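Local coordinates for uncharacterized protein (Chaetomium thermophilum, PDB 3LPZ) that probably acts as the Get4 component of the Get pathway, an alpha-solenoid that binds Get5 and helps deliver tail-anchored proteins to their membrane, at residues L188-A193 with P243-I248; K119-W124 with P136-V141; K222-Q227 with R237-L242. All coordinates share one frame; numbering follows the deposited sequence.

Contact 1 (L188-A193 with P243-I248); sequences LYCARA and PLLNFI
Leu188, Cys190 and Ala191 of helix 186-199 pack against Leu244, Leu245 and Ile248 of helix 243-256, two helices that run nearly parallel. Their local axes are inclined at 21° and approach to 9.8 Å, and Ala191 and Ile248 bring their CA atoms to 7.3 Å. The side chains that meet are apolar. Ile248 points toward the partner helix and has the largest share of its surface covered: its CG1 stands anti to the carbonyl carbon (chi1 -64°), and the branch continues extended, so that CD1 lands against the partner backbone, 3.9 Å from the N of Ala191. The same methyl lies 4.0 Å from the CB of Ala191 and also touches the CB of Cys190, which explains why small residues suit these two places: they let a long branch come right up to the helix. Cys190, with SG anti to the backbone N, turns its sulfur to Leu245, SG meeting CD2 at 3.9 Å. At the border, Leu188 CD1 and Leu244 CD1 meet more loosely at 4.5 Å. The intervening helix 203-220 covers one flank, with Phe213 on Cys190 and Leu217 on Leu245, while Leu274 of helix 271-275 and Leu277 pack on Leu244. Helices next but one in the chain, packed nearly parallel with the intervening helix on their flank, are the same-layer pairing expected of an alpha-solenoid, the fold of Get4.

Contact 2 (K119-W124 with P136-V141); sequences KEMIDW and PELHHV
Leu138 of helix 136-148 pushes into helix 112-128 between Met121, Ile122 and Trp124. The two helices are antiparallel, with an angle of 156° between their directions, and Leu138 and Ile122 have CA atoms 7.2 Å apart. Followed outward, Leu138 first meets its neighbour at CB, which lies 4.0 Å from CD1 of Ile122. CG is anti to the carbonyl carbon (chi1 -68°), which carries the fork on toward the other helix. There the two methyls part. CD1 packs on CG of Met121 at 3.7 Å and lies at the edge of the indole, near its plane, with CZ3 of Trp124 4.4 Å away. CD2 touches SD of Met121 at 3.9 Å. Leucine and methionine thus approach tip to tip, and the thioether, bent at its last torsion (chi3 79°), keeps CE as well as SD beside the leucine fork.

Beside this pair Ile122 crosses His139 at about a right angle. Its CD1 sits over one face of the imidazole, displaced toward the rim, in a CH-pi contact 4.1 Å from the ring centroid, while CG2 meets CE1 at 3.9 Å. A histidine suits the place because it offers a flat surface to the isoleucine and still has polar atoms to bond elsewhere: NE2 is bonded to the carbonyl O of Ala133 and ND1 to ND1 of His158, two bonds that fix the ring's rotation. Trp124 NE1 is likewise satisfied, by the carbonyl O of Gln90. Helix 94-104 closes over the contact, Leu101 touching Leu138 and Leu100 touching Trp124, and helix 71-88 adds Val82 against the indole, so the helix pair packs on these two preceding helices of the solenoid.

Contact 3 (K222-Q227 with R237-L242); sequences KGLTVQ and RIFPSL
Gln227 and Ile238 form an antiparallel hydrogen-bonded pair. Gln227 N donates to Ile238 O at 2.9 Å, and Ile238 N returns a bond to Gln227 O at 2.8 Å, the reciprocal pair closing the ring that defines such a bridge. A CA-H...O contact from Val226 CA gives Ile238 O a second partner. Farther along, where the two segments diverge, a water bridges them, donating to Thr225 O at 2.8 Å and accepting from Ser241 N at 2.9 Å. Apolar packing gathers round Phe239. Leu224 crosses it at about a right angle, its CD2 3.7 Å from CD1 of the ring. Val226 lies alongside, with CG2, anti to the backbone N, only 3.5 Å from ring atom CE1. Branched aliphatic side chains suit this place because their methyls fit closely against the ring. Replacing Phe239 by an alanine would probably leave Leu224 and Val226 without the ring they share and open a gap beside residues 224-226. Outside this, Thr225 CG2 rests on Pro240 CG at 3.9 Å. Proline suits the second position of the type I turn from Phe239 to Leu242, which Leu242 N closes onto Phe239 O. The arrangement is a minimal beta hairpin in an otherwise helical chain, and strand 237-238 leads into this separate turn, which delivers Leu242 to the N-cap position of helix 243-256.

How the contacts relate
From the N terminus, contact 2 closes first, joining helices 112-128 and 136-148 across a short connection in the middle of the solenoid. The chain then passes through further helices before contact 1 opens on helix 186-199. Before that loop is closed, the chain passes along helix 203-220 and makes contact 3, which opens and shuts entirely within it; helix 243-256 then completes contact 1. Contacts 1 and 3 touch directly: Asn246 OD1 probably accepts a hydrogen bond from Phe239 N, and Leu245 packs on the Phe239 ring, tying the surface hairpin to the helical core. Contact 2 stands apart, its centre 29 Å from that of contact 1.

Contact 1 (L188-A193 with P243-I248)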
# COMPACT_ATOMS: atom_id res chain seq x y z
N LEU A 188 17.28 -3.19 6.42
CA LEU A 188 16.23 -2.26 6.83
C LEU A 188 15.22 -2.01 5.70
O LEU A 188 14.03 -1.93 5.93
CB LEU A 188 16.82 -0.93 7.30
CG LEU A 188 17.35 -0.79 8.75
CD1 LEU A 188 17.90 -2.06 9.36
CD2 LEU A 188 18.34 0.42 8.85
N TYR A 189 15.72 -1.89 4.48
CA TYR A 189 14.85 -1.67 3.34
C TYR A 189 14.18 -2.95 2.93
O TYR A 189 13.00 -2.94 2.55
CB TYR A 189 15.61 -1.02 2.18
CG TYR A 189 16.00 0.41 2.54
CD1 TYR A 189 15.09 1.46 2.40
CD2 TYR A 189 17.25 0.69 3.11
CE1 TYR A 189 15.44 2.77 2.77
CE2 TYR A 189 17.60 1.99 3.47
CZ TYR A 189 16.69 3.02 3.30
OH TYR A 189 17.03 4.29 3.67
N CYS A 190 14.89 -4.06 3.06
CA CYS A 190 14.26 -5.35 2.80
C CYS A 190 13.07 -5.56 3.75
O CYS A 190 11.99 -5.98 3.30
CB CYS A 190 15.29 -6.49 2.92
SG CYS A 190 14.64 -8.06 2.36
N ALA A 191 13.26 -5.21 5.04
CA ALA A 191 12.23 -5.37 6.06
C ALA A 191 11.00 -4.52 5.76
O ALA A 191 9.91 -4.98 5.99
CB ALA A 191 12.76 -5.08 7.45
N ARG A 192 11.18 -3.31 5.22
CA ARG A 192 10.05 -2.47 4.79
C ARG A 192 9.21 -3.08 3.67
O ARG A 192 8.03 -2.71 3.52
CB ARG A 192 10.52 -1.06 4.39
CG ARG A 192 11.17 -0.28 5.56
CD ARG A 192 11.48 1.19 5.16
NE ARG A 192 10.26 2.01 5.11
CZ ARG A 192 9.62 2.48 6.18
NH1 ARG A 192 10.06 2.24 7.42
NH2 ARG A 192 8.53 3.23 6.01
N ALA A 193 9.79 -3.99 2.88
CA ALA A 193 9.04 -4.69 1.81
C ALA A 193 8.49 -6.02 2.26
O ALA A 193 7.56 -6.52 1.63
CB ALA A 193 9.92 -4.95 0.59
N PRO A 243 24.00 -9.81 8.70
CA PRO A 243 23.27 -10.69 9.64
C PRO A 243 21.74 -10.47 9.75
O PRO A 243 21.00 -11.43 9.92
CB PRO A 243 23.93 -10.40 11.00
CG PRO A 243 24.96 -9.34 10.78
CD PRO A 243 25.21 -9.22 9.30
N LEU A 244 21.27 -9.22 9.70
CA LEU A 244 19.83 -8.98 9.85
C LEU A 244 19.05 -9.40 8.62
O LEU A 244 17.84 -9.65 8.68
CB LEU A 244 19.54 -7.51 10.13
CG LEU A 244 19.73 -7.06 11.58
CD1 LEU A 244 19.31 -5.58 11.69
CD2 LEU A 244 18.98 -7.96 12.57
N LEU A 245 19.71 -9.43 7.47
CA LEU A 245 19.04 -9.97 6.29
C LEU A 245 18.87 -11.50 6.47
O LEU A 245 17.86 -12.11 6.05
CB LEU A 245 19.85 -9.64 5.04
CG LEU A 245 19.09 -8.95 3.93
CD1 LEU A 245 19.99 -8.62 2.71
CD2 LEU A 245 17.89 -9.79 3.51
N ASN A 246 19.87 -12.12 7.09
CA ASN A 246 19.78 -13.54 7.43
C ASN A 246 18.68 -13.81 8.43
O ASN A 246 17.95 -14.78 8.29
CB ASN A 246 21.13 -14.04 7.95
CG ASN A 246 22.22 -13.85 6.92
OD1 ASN A 246 21.93 -13.86 5.71
ND2 ASN A 246 23.46 -13.67 7.36
N PHE A 247 18.53 -12.93 9.41
CA PHE A 247 17.40 -12.98 10.32
C PHE A 247 16.06 -12.98 9.57
O PHE A 247 15.17 -13.81 9.84
CB PHE A 247 17.44 -11.78 11.27
CG PHE A 247 16.23 -11.66 12.13
CD1 PHE A 247 16.09 -12.44 13.28
CD2 PHE A 247 15.21 -10.76 11.79
CE1 PHE A 247 14.94 -12.32 14.10
CE2 PHE A 247 14.07 -10.64 12.59
CZ PHE A 247 13.93 -11.42 13.75
N ILE A 248 15.91 -12.03 8.65
CA ILE A 248 14.72 -11.97 7.80
C ILE A 248 14.51 -13.26 6.98
O ILE A 248 13.39 -13.79 6.97
CB ILE A 248 14.75 -10.75 6.84
CG1 ILE A 248 14.71 -9.44 7.64
CG2 ILE A 248 13.60 -10.85 5.81
CD1 ILE A 248 15.14 -8.22 6.76

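Contact 2 (K119-W124 with P136-V141)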
# COMPACT_ATOMS: atom_id res chain seq x y z
N LYS A 119 -8.71 9.49 -2.42
CA LYS A 119 -9.42 9.18 -1.19
C LYS A 119 -10.86 8.69 -1.45
O LYS A 119 -11.28 7.67 -0.89
CB LYS A 119 -9.44 10.41 -0.29
CG LYS A 119 -9.73 10.13 1.16
CD LYS A 119 -11.22 10.26 1.50
CE LYS A 119 -11.43 10.22 3.02
NZ LYS A 119 -12.60 9.35 3.40
N GLU A 120 -11.61 9.42 -2.28
CA GLU A 120 -13.00 9.06 -2.54
C GLU A 120 -13.12 7.71 -3.24
O GLU A 120 -13.96 6.88 -2.85
CB GLU A 120 -13.73 10.15 -3.35
CG GLU A 120 -13.85 11.50 -2.58
CD GLU A 120 -14.73 11.44 -1.32
OE1 GLU A 120 -15.59 10.54 -1.17
OE2 GLU A 120 -14.54 12.29 -0.45
N MET A 121 -12.30 7.51 -4.27
CA MET A 121 -12.32 6.32 -5.11
C MET A 121 -12.02 5.06 -4.25
O MET A 121 -12.72 4.04 -4.33
CB MET A 121 -11.26 6.53 -6.23
CG MET A 121 -10.93 5.33 -7.10
SD MET A 121 -9.46 5.60 -8.14
CE MET A 121 -8.07 5.34 -7.03
N ILE A 122 -10.97 5.14 -3.42
CA ILE A 122 -10.62 4.03 -2.53
C ILE A 122 -11.75 3.74 -1.54
O ILE A 122 -12.07 2.57 -1.31
CB ILE A 122 -9.30 4.29 -1.77
CG1 ILE A 122 -8.09 4.32 -2.73
CG2 ILE A 122 -9.08 3.24 -0.60
CD1 ILE A 122 -7.77 3.01 -3.41
N ASP A 123 -12.35 4.80 -0.98
CA ASP A 123 -13.44 4.68 -0.00
C ASP A 123 -14.67 4.05 -0.66
O ASP A 123 -15.30 3.16 -0.09
CB ASP A 123 -13.81 6.03 0.63
CG ASP A 123 -15.04 5.94 1.52
OD1 ASP A 123 -14.90 5.55 2.70
OD2 ASP A 123 -16.15 6.22 1.04
N TRP A 124 -15.01 4.49 -1.86
CA TRP A 124 -16.10 3.80 -2.56
C TRP A 124 -15.76 2.31 -2.74
O TRP A 124 -16.60 1.44 -2.54
CB TRP A 124 -16.41 4.47 -3.90
CG TRP A 124 -17.10 3.56 -4.89
CD1 TRP A 124 -18.45 3.27 -4.96
CD2 TRP A 124 -16.48 2.84 -5.97
NE1 TRP A 124 -18.69 2.44 -6.02
CE2 TRP A 124 -17.50 2.15 -6.65
CE3 TRP A 124 -15.15 2.72 -6.43
CZ2 TRP A 124 -17.25 1.33 -7.77
CZ3 TRP A 124 -14.90 1.91 -7.53
CH2 TRP A 124 -15.95 1.23 -8.20
N PRO A 136 -7.89 -4.12 -4.48
CA PRO A 136 -6.46 -4.31 -4.66
C PRO A 136 -5.84 -3.65 -5.91
O PRO A 136 -4.73 -3.10 -5.82
CB PRO A 136 -6.33 -5.83 -4.76
CG PRO A 136 -7.43 -6.33 -3.78
CD PRO A 136 -8.58 -5.38 -4.12
N GLU A 137 -6.52 -3.75 -7.06
CA GLU A 137 -5.96 -3.20 -8.31
C GLU A 137 -5.89 -1.67 -8.23
O GLU A 137 -4.92 -1.07 -8.68
CB GLU A 137 -6.79 -3.64 -9.55
CG GLU A 137 -6.21 -3.19 -10.87
CD GLU A 137 -6.96 -3.78 -12.09
OE1 GLU A 137 -7.70 -4.79 -11.96
OE2 GLU A 137 -6.83 -3.19 -13.17
N LEU A 138 -6.89 -1.04 -7.61
CA LEU A 138 -6.79 0.42 -7.40
C LEU A 138 -5.61 0.77 -6.50
O LEU A 138 -4.84 1.70 -6.82
CB LEU A 138 -8.09 0.99 -6.84
CG LEU A 138 -9.33 0.98 -7.76
CD1 LEU A 138 -10.50 1.61 -7.00
CD2 LEU A 138 -9.08 1.78 -9.07
N HIS A 139 -5.43 0.02 -5.40
CA HIS A 139 -4.26 0.22 -4.53
C HIS A 139 -2.95 0.02 -5.31
O HIS A 139 -1.99 0.79 -5.14
CB HIS A 139 -4.25 -0.73 -3.32
CG HIS A 139 -5.13 -0.28 -2.19
ND1 HIS A 139 -4.98 0.95 -1.58
CD2 HIS A 139 -6.15 -0.90 -1.55
CE1 HIS A 139 -5.88 1.07 -0.60
NE2 HIS A 139 -6.60 -0.03 -0.57
N HIS A 140 -2.90 -1.03 -6.13
CA HIS A 140 -1.72 -1.26 -6.95
C HIS A 140 -1.36 -0.06 -7.85
O HIS A 140 -0.23 0.42 -7.86
CB HIS A 140 -1.86 -2.51 -7.81
CG HIS A 140 -0.69 -2.71 -8.72
ND1 HIS A 140 0.53 -3.17 -8.26
CD2 HIS A 140 -0.52 -2.46 -10.04
CE1 HIS A 140 1.39 -3.21 -9.27
NE2 HIS A 140 0.78 -2.79 -10.36
N VAL A 141 -2.32 0.38 -8.65
CA VAL A 141 -2.09 1.50 -9.55
C VAL A 141 -1.73 2.81 -8.82
O VAL A 141 -0.78 3.47 -9.22
CB VAL A 141 -3.26 1.67 -10.55
CG1 VAL A 141 -2.98 2.90 -11.46
CG2 VAL A 141 -3.42 0.36 -11.39

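Contact 3 (K222-Q227 with R237-L242)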
# COMPACT_ATOMS: atom_id res chain seq x y z
N LYS A 222 27.88 -7.72 -7.43
CA LYS A 222 28.33 -9.06 -7.81
C LYS A 222 29.45 -9.58 -6.93
O LYS A 222 29.66 -10.79 -6.86
CB LYS A 222 28.69 -9.13 -9.30
CG LYS A 222 27.41 -9.20 -10.17
CD LYS A 222 27.68 -8.95 -11.63
CE LYS A 222 26.37 -9.02 -12.42
NZ LYS A 222 26.69 -9.01 -13.87
N GLY A 223 30.12 -8.68 -6.22
CA GLY A 223 31.18 -9.08 -5.27
C GLY A 223 30.68 -9.54 -3.90
O GLY A 223 31.45 -10.13 -3.12
N LEU A 224 29.39 -9.29 -3.60
CA LEU A 224 28.84 -9.52 -2.28
C LEU A 224 28.64 -11.02 -2.01
O LEU A 224 27.87 -11.68 -2.71
CB LEU A 224 27.49 -8.76 -2.13
CG LEU A 224 26.73 -8.90 -0.79
CD1 LEU A 224 27.49 -8.21 0.34
CD2 LEU A 224 25.34 -8.28 -0.89
N THR A 225 29.33 -11.54 -0.98
CA THR A 225 29.27 -12.97 -0.68
C THR A 225 27.84 -13.38 -0.41
O THR A 225 27.12 -12.73 0.36
CB THR A 225 30.16 -13.34 0.49
OG1 THR A 225 31.48 -12.89 0.20
CG2 THR A 225 30.17 -14.90 0.76
N VAL A 226 27.42 -14.44 -1.09
CA VAL A 226 26.06 -14.93 -0.99
C VAL A 226 26.02 -16.45 -1.15
O VAL A 226 26.78 -17.02 -1.94
CB VAL A 226 25.10 -14.20 -2.01
CG1 VAL A 226 25.57 -14.39 -3.48
CG2 VAL A 226 23.65 -14.67 -1.83
N GLN A 227 25.13 -17.07 -0.37
CA GLN A 227 24.92 -18.51 -0.41
C GLN A 227 23.43 -18.78 -0.58
O GLN A 227 22.58 -17.97 -0.18
CB GLN A 227 25.41 -19.14 0.89
CG GLN A 227 26.90 -19.02 1.04
CD GLN A 227 27.38 -19.25 2.44
OE1 GLN A 227 26.62 -19.12 3.40
NE2 GLN A 227 28.66 -19.57 2.57
N ARG A 237 18.43 -16.84 0.35
CA ARG A 237 19.80 -16.33 0.29
C ARG A 237 20.34 -15.95 1.66
O ARG A 237 19.66 -15.30 2.48
CB ARG A 237 19.93 -15.18 -0.71
CG ARG A 237 19.45 -15.53 -2.12
CD ARG A 237 19.52 -14.35 -3.05
NE ARG A 237 19.25 -14.75 -4.43
CZ ARG A 237 18.08 -14.58 -5.03
NH1 ARG A 237 17.05 -14.00 -4.40
NH2 ARG A 237 17.93 -15.01 -6.27
N ILE A 238 21.58 -16.37 1.90
CA ILE A 238 22.32 -16.02 3.09
C ILE A 238 23.47 -15.09 2.69
O ILE A 238 24.24 -15.39 1.77
CB ILE A 238 22.86 -17.30 3.80
CG1 ILE A 238 21.67 -18.16 4.26
CG2 ILE A 238 23.87 -16.97 4.94
CD1 ILE A 238 20.74 -17.47 5.40
N PHE A 239 23.58 -13.97 3.40
CA PHE A 239 24.65 -12.99 3.19
C PHE A 239 25.48 -12.89 4.46
O PHE A 239 25.06 -12.23 5.40
CB PHE A 239 24.05 -11.61 2.89
CG PHE A 239 23.22 -11.59 1.65
CD1 PHE A 239 23.82 -11.36 0.40
CD2 PHE A 239 21.85 -11.80 1.70
CE1 PHE A 239 23.07 -11.35 -0.76
CE2 PHE A 239 21.07 -11.81 0.51
CZ PHE A 239 21.68 -11.57 -0.70
N PRO A 240 26.68 -13.49 4.47
CA PRO A 240 27.49 -13.47 5.70
C PRO A 240 27.75 -12.08 6.24
O PRO A 240 27.84 -11.92 7.46
CB PRO A 240 28.80 -14.14 5.26
CG PRO A 240 28.35 -15.10 4.17
CD PRO A 240 27.33 -14.27 3.40
N SER A 241 27.83 -11.07 5.38
CA SER A 241 28.13 -9.71 5.87
C SER A 241 26.89 -8.94 6.31
O SER A 241 27.01 -7.80 6.74
CB SER A 241 28.85 -8.90 4.80
OG SER A 241 27.97 -8.72 3.70
N LEU A 242 25.70 -9.54 6.18
CA LEU A 242 24.46 -8.82 6.49
C LEU A 242 23.58 -9.68 7.42
O LEU A 242 22.57 -10.24 7.00
CB LEU A 242 23.73 -8.43 5.20
CG LEU A 242 24.45 -7.45 4.24
CD1 LEU A 242 23.76 -7.40 2.88
CD2 LEU A 242 24.56 -6.04 4.84
O HOH W 1 27.77 -11.01 2.53